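Mandelate racemase/muconate lactonizing protein (Thermobispora bispora, PDB 3VC5) probably dehydrates D-glucarate to 5-dehydro-4-deoxy-D-glucarate with the help of magnesium, as a member of the enolase superfamily. Local coordinates at residues G156-F169 with A354-H367. Sequence-based numbering, arbitrary orientation.
Sequences GKVRDAVPYSAYLF and AAATPAITHACDTH. With PO4 (phosphate ion), chain B.
Arg159 reaches the C-terminal end of helix 344-355 and the turn behind it in the modified (β/α)7β barrel of this enolase-superfamily fold. After turn 357-360, residues 363-367 run alongside 164-167 in the same direction; Cys364 touches Met337 of strand 334-337 and is bridged to Tyr164 of strand 161-169, so the segment spans these two strands. From CB, which only starts the chain, chi1 (50°) sets CG 3.8 Å from Ala355 O. CD lies 4.2 Å from Ala354 O, and the bend at chi3 (65°) turns the guanidinium among backbone carbonyls, with NE 4.2 Å and CZ 3.4 Å from Ile360 O. NH1 donates to Thr357 O at 3.0 Å, nearly straight at 169° and in the guanidinium plane, and more weakly to Ala354 O. NH2 donates to Pro358 O at 3.3 Å, again near the plane. Ile360 O lies above one face, offset toward the rim and not hydrogen-bonded to NH1; Val158 CG2 covers the centre of the opposite face. Thr357 O also accepts from Ile360 N, the two donors arriving from opposite faces of its plane, which ties the arginine to the type I turn. In the Tyr164-Cys364 bridge, Cys364 N donates to Pro163 O and Ser165 N to Cys364 O. Ser165 OG donates to Asp365 OD1 (2.8 Å), on the anti side of a carboxylate salt-bridged to Lys209 and Arg237. Nearer the predicted proton acceptor Lys211, Tyr167, Phe169 and His367 form an aromatic cluster; Tyr167 CD2 lies near the rim of one His367 face, the rings tilted, neither stacked nor edge-to-face, and His367 NE2 donates to phosphate O2 at 2.7 Å.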
loop_
_atom_site.group_PDB
_atom_site.type_symbol
_atom_site.label_atom_id
_atom_site.label_comp_id
_atom_site.label_asym_id
_atom_site.label_seq_id
_atom_site.Cartn_x
_atom_site.Cartn_y
_atom_site.Cartn_z
ATOM N N GLY A 156 4.570 -12.342 -4.183
ATOM C CA GLY A 156 5.485 -13.497 -4.111
ATOM C C GLY A 156 6.381 -13.429 -2.876
ATOM O O GLY A 156 6.698 -12.339 -2.391
ATOM N N LYS A 157 6.745 -14.585 -2.326
ATOM C CA LYS A 157 7.576 -14.598 -1.134
ATOM C C LYS A 157 8.951 -14.041 -1.437
ATOM O O LYS A 157 9.552 -14.342 -2.489
ATOM C CB LYS A 157 7.711 -15.999 -0.562
ATOM C CG LYS A 157 8.444 -16.977 -1.437
ATOM C CD LYS A 157 8.306 -18.414 -0.891
ATOM C CE LYS A 157 9.023 -19.414 -1.825
ATOM N NZ LYS A 157 9.049 -20.795 -1.303
ATOM N N VAL A 158 9.462 -13.245 -0.503
ATOM C CA VAL A 158 10.824 -12.732 -0.602
ATOM C C VAL A 158 11.755 -13.452 0.334
ATOM O O VAL A 158 12.967 -13.184 0.347
ATOM C CB VAL A 158 10.895 -11.209 -0.364
ATOM C CG1 VAL A 158 9.830 -10.508 -1.176
ATOM C CG2 VAL A 158 10.732 -10.866 1.101
ATOM N N ARG A 159 11.178 -14.347 1.138
ATOM C CA ARG A 159 11.947 -15.210 2.018
ATOM C C ARG A 159 11.207 -16.538 2.099
ATOM O O ARG A 159 9.971 -16.570 2.025
ATOM C CB ARG A 159 12.124 -14.552 3.389
ATOM C CG ARG A 159 10.822 -14.037 3.993
ATOM C CD ARG A 159 11.061 -13.126 5.218
ATOM N NE ARG A 159 11.756 -11.868 4.919
ATOM C CZ ARG A 159 11.167 -10.699 4.630
ATOM N NH1 ARG A 159 9.844 -10.590 4.528
ATOM N NH2 ARG A 159 11.918 -9.626 4.402
ATOM N N ASP A 160 11.949 -17.640 2.198
ATOM C CA ASP A 160 11.331 -18.964 2.194
ATOM C C ASP A 160 10.661 -19.315 3.521
ATOM O O ASP A 160 9.741 -20.143 3.545
ATOM C CB ASP A 160 12.365 -20.051 1.862
ATOM C CG ASP A 160 12.830 -20.000 0.426
ATOM O OD1 ASP A 160 12.139 -19.389 -0.421
ATOM O OD2 ASP A 160 13.889 -20.599 0.131
ATOM N N ALA A 161 11.116 -18.688 4.615
ATOM C CA ALA A 161 10.596 -18.959 5.944
ATOM C C ALA A 161 10.555 -17.650 6.734
ATOM O O ALA A 161 11.353 -16.752 6.466
ATOM C CB ALA A 161 11.455 -20.019 6.657
ATOM N N VAL A 162 9.632 -17.547 7.688
ATOM C CA VAL A 162 9.420 -16.320 8.457
ATOM C C VAL A 162 9.878 -16.561 9.877
ATOM O O VAL A 162 9.310 -17.404 10.585
ATOM C CB VAL A 162 7.933 -15.975 8.474
ATOM C CG1 VAL A 162 7.642 -14.834 9.450
ATOM C CG2 VAL A 162 7.450 -15.641 7.041
ATOM N N PRO A 163 10.930 -15.856 10.301
ATOM C CA PRO A 163 11.370 -16.021 11.687
ATOM C C PRO A 163 10.369 -15.463 12.694
ATOM O O PRO A 163 9.784 -14.400 12.473
ATOM C CB PRO A 163 12.676 -15.198 11.753
ATOM C CG PRO A 163 13.126 -15.078 10.321
ATOM C CD PRO A 163 11.840 -14.989 9.523
ATOM N N TYR A 164 10.227 -16.192 13.804
ATOM C CA TYR A 164 9.399 -15.833 14.939
ATOM C C TYR A 164 10.270 -15.746 16.188
ATOM O O TYR A 164 11.294 -16.428 16.294
ATOM C CB TYR A 164 8.220 -16.824 15.148
ATOM C CG TYR A 164 7.108 -16.669 14.125
ATOM C CD1 TYR A 164 6.007 -15.830 14.380
ATOM C CD2 TYR A 164 7.184 -17.312 12.903
ATOM C CE1 TYR A 164 4.995 -15.662 13.434
ATOM C CE2 TYR A 164 6.185 -17.168 11.957
ATOM C CZ TYR A 164 5.097 -16.308 12.223
ATOM O OH TYR A 164 4.115 -16.170 11.287
ATOM N N SER A 165 9.825 -14.949 17.152
ATOM C CA SER A 165 10.468 -14.826 18.462
ATOM C C SER A 165 9.884 -15.818 19.466
ATOM O O SER A 165 8.752 -16.317 19.314
ATOM C CB SER A 165 10.293 -13.396 19.005
ATOM O OG SER A 165 8.909 -13.111 19.168
ATOM N N ALA A 166 10.673 -16.099 20.499
ATOM C CA ALA A 166 10.209 -16.801 21.676
ATOM C C ALA A 166 9.489 -15.787 22.562
ATOM O O ALA A 166 10.124 -14.843 23.056
ATOM C CB ALA A 166 11.416 -17.384 22.436
ATOM N N TYR A 167 8.191 -15.990 22.766
ATOM C CA TYR A 167 7.349 -15.036 23.507
ATOM C C TYR A 167 7.304 -15.501 24.966
ATOM O O TYR A 167 6.520 -16.364 25.335
ATOM C CB TYR A 167 5.936 -14.967 22.929
ATOM C CG TYR A 167 5.259 -13.614 23.118
ATOM C CD1 TYR A 167 5.540 -12.799 24.217
ATOM C CD2 TYR A 167 4.297 -13.178 22.199
ATOM C CE1 TYR A 167 4.922 -11.557 24.368
ATOM C CE2 TYR A 167 3.670 -11.918 22.344
ATOM C CZ TYR A 167 3.969 -11.130 23.429
ATOM O OH TYR A 167 3.386 -9.855 23.588
ATOM N N LEU A 168 8.208 -14.962 25.776
ATOM C CA LEU A 168 8.303 -15.356 27.170
ATOM C C LEU A 168 7.373 -14.515 28.044
ATOM O O LEU A 168 7.192 -13.275 27.836
ATOM C CB LEU A 168 9.742 -15.209 27.671
ATOM C CG LEU A 168 10.879 -15.784 26.815
ATOM C CD1 LEU A 168 12.249 -15.597 27.503
ATOM C CD2 LEU A 168 10.636 -17.286 26.519
ATOM N N PHE A 169 6.845 -15.180 29.064
ATOM C CA PHE A 169 5.975 -14.558 30.039
ATOM C C PHE A 169 6.354 -15.012 31.422
ATOM O O PHE A 169 6.638 -16.196 31.627
ATOM C CB PHE A 169 4.534 -15.024 29.863
ATOM C CG PHE A 169 3.832 -14.459 28.642
ATOM C CD1 PHE A 169 4.036 -15.005 27.381
ATOM C CD2 PHE A 169 2.940 -13.397 28.776
ATOM C CE1 PHE A 169 3.357 -14.495 26.245
ATOM C CE2 PHE A 169 2.263 -12.861 27.642
ATOM C CZ PHE A 169 2.477 -13.400 26.391
ATOM N N ALA A 354 3.997 -11.907 6.215
ATOM C CA ALA A 354 5.412 -11.585 6.479
ATOM C C ALA A 354 6.337 -12.061 5.345
ATOM O O ALA A 354 7.303 -11.370 5.002
ATOM C CB ALA A 354 5.865 -12.176 7.813
ATOM N N ALA A 355 6.074 -13.249 4.784
ATOM C CA ALA A 355 6.951 -13.777 3.735
ATOM C C ALA A 355 6.976 -12.895 2.487
ATOM O O ALA A 355 7.995 -12.830 1.784
ATOM C CB ALA A 355 6.535 -15.234 3.346
ATOM N N ALA A 356 5.849 -12.249 2.201
ATOM C CA ALA A 356 5.658 -11.531 0.939
ATOM C C ALA A 356 5.776 -10.029 1.120
ATOM O O ALA A 356 5.463 -9.285 0.187
ATOM C CB ALA A 356 4.267 -11.867 0.309
ATOM N N THR A 357 6.236 -9.567 2.289
ATOM C CA THR A 357 6.275 -8.122 2.523
ATOM C C THR A 357 7.719 -7.768 2.811
ATOM O O THR A 357 8.250 -8.072 3.887
ATOM C CB THR A 357 5.312 -7.690 3.694
ATOM O OG1 THR A 357 3.981 -8.112 3.364
ATOM C CG2 THR A 357 5.351 -6.145 3.924
ATOM N N PRO A 358 8.379 -7.111 1.840
ATOM C CA PRO A 358 9.800 -6.852 2.030
ATOM C C PRO A 358 10.138 -6.154 3.363
ATOM O O PRO A 358 11.143 -6.480 3.969
ATOM C CB PRO A 358 10.164 -5.955 0.834
ATOM C CG PRO A 358 9.175 -6.351 -0.240
ATOM C CD PRO A 358 7.909 -6.784 0.481
ATOM N N ALA A 359 9.315 -5.208 3.817
ATOM C CA ALA A 359 9.662 -4.431 5.011
ATOM C C ALA A 359 9.466 -5.140 6.361
ATOM O O ALA A 359 9.914 -4.626 7.396
ATOM C CB ALA A 359 8.937 -3.074 5.001
ATOM N N ILE A 360 8.810 -6.302 6.379
ATOM C CA ILE A 360 8.660 -6.997 7.648
ATOM C C ILE A 360 9.949 -7.785 7.816
ATOM O O ILE A 360 10.082 -8.910 7.320
ATOM C CB ILE A 360 7.398 -7.886 7.734
ATOM C CG1 ILE A 360 6.131 -7.013 7.576
ATOM C CG2 ILE A 360 7.420 -8.655 9.083
ATOM C CD1 ILE A 360 4.812 -7.793 7.515
ATOM N N THR A 361 10.898 -7.162 8.508
ATOM C CA THR A 361 12.282 -7.649 8.573
ATOM C C THR A 361 12.710 -8.076 9.978
ATOM O O THR A 361 13.768 -8.670 10.157
ATOM C CB THR A 361 13.263 -6.563 8.039
ATOM O OG1 THR A 361 12.932 -5.294 8.624
ATOM C CG2 THR A 361 13.164 -6.466 6.524
ATOM N N HIS A 362 11.886 -7.773 10.979
ATOM C CA HIS A 362 12.140 -8.219 12.342
ATOM C C HIS A 362 11.387 -9.527 12.564
ATOM O O HIS A 362 10.382 -9.782 11.887
ATOM C CB HIS A 362 11.669 -7.151 13.341
ATOM C CG HIS A 362 12.470 -5.889 13.286
ATOM N ND1 HIS A 362 13.592 -5.675 14.062
ATOM C CD2 HIS A 362 12.324 -4.777 12.526
ATOM C CE1 HIS A 362 14.082 -4.472 13.805
ATOM N NE2 HIS A 362 13.337 -3.910 12.868
ATOM N N ALA A 363 11.849 -10.351 13.501
ATOM C CA ALA A 363 11.139 -11.610 13.830
ATOM C C ALA A 363 9.717 -11.266 14.251
ATOM O O ALA A 363 9.503 -10.287 14.976
ATOM C CB ALA A 363 11.844 -12.367 14.959
ATOM N N CYS A 364 8.732 -12.030 13.774
ATOM C CA CYS A 364 7.355 -11.797 14.197
ATOM C C CYS A 364 7.075 -12.441 15.539
ATOM O O CYS A 364 7.657 -13.483 15.888
ATOM C CB CYS A 364 6.352 -12.381 13.180
ATOM S SG CYS A 364 6.435 -11.695 11.513
ATOM N N ASP A 365 6.119 -11.873 16.277
ATOM C CA ASP A 365 5.681 -12.500 17.531
ATOM C C ASP A 365 4.667 -13.594 17.246
ATOM O O ASP A 365 3.918 -13.504 16.281
ATOM C CB ASP A 365 5.062 -11.466 18.464
ATOM C CG ASP A 365 6.094 -10.508 19.034
ATOM O OD1 ASP A 365 7.307 -10.792 18.956
ATOM O OD2 ASP A 365 5.671 -9.426 19.495
ATOM N N THR A 366 4.658 -14.631 18.084
ATOM C CA THR A 366 3.546 -15.586 18.085
ATOM C C THR A 366 3.351 -16.195 19.476
ATOM O O THR A 366 4.332 -16.406 20.217
ATOM C CB THR A 366 3.739 -16.732 17.057
ATOM O OG1 THR A 366 2.573 -17.574 17.087
ATOM C CG2 THR A 366 5.015 -17.531 17.287
ATOM N N HIS A 367 2.095 -16.457 19.844
ATOM C CA HIS A 367 1.772 -17.178 21.082
ATOM C C HIS A 367 1.786 -18.689 20.873
ATOM O O HIS A 367 1.517 -19.442 21.796
ATOM C CB HIS A 367 0.399 -16.771 21.597
ATOM C CG HIS A 367 0.345 -15.388 22.191
ATOM N ND1 HIS A 367 0.379 -14.231 21.428
ATOM C CD2 HIS A 367 0.273 -14.982 23.482
ATOM C CE1 HIS A 367 0.300 -13.178 22.231
ATOM N NE2 HIS A 367 0.225 -13.608 23.481
HETATM P P PO4 B . -1.126 -10.494 25.494
HETATM O O1 PO4 B . -1.021 -10.512 26.970
HETATM O O2 PO4 B . -1.150 -11.950 25.081
HETATM O O3 PO4 B . -2.367 -9.841 25.050
HETATM O O4 PO4 B . 0.023 -9.797 24.969
HETATM O O HOH W 1 9.766 -12.223 10.524
HETATM O O HOH W 2 6.810 -17.773 20.784
HETATM O O HOH W 3 6.828 -14.315 19.985
#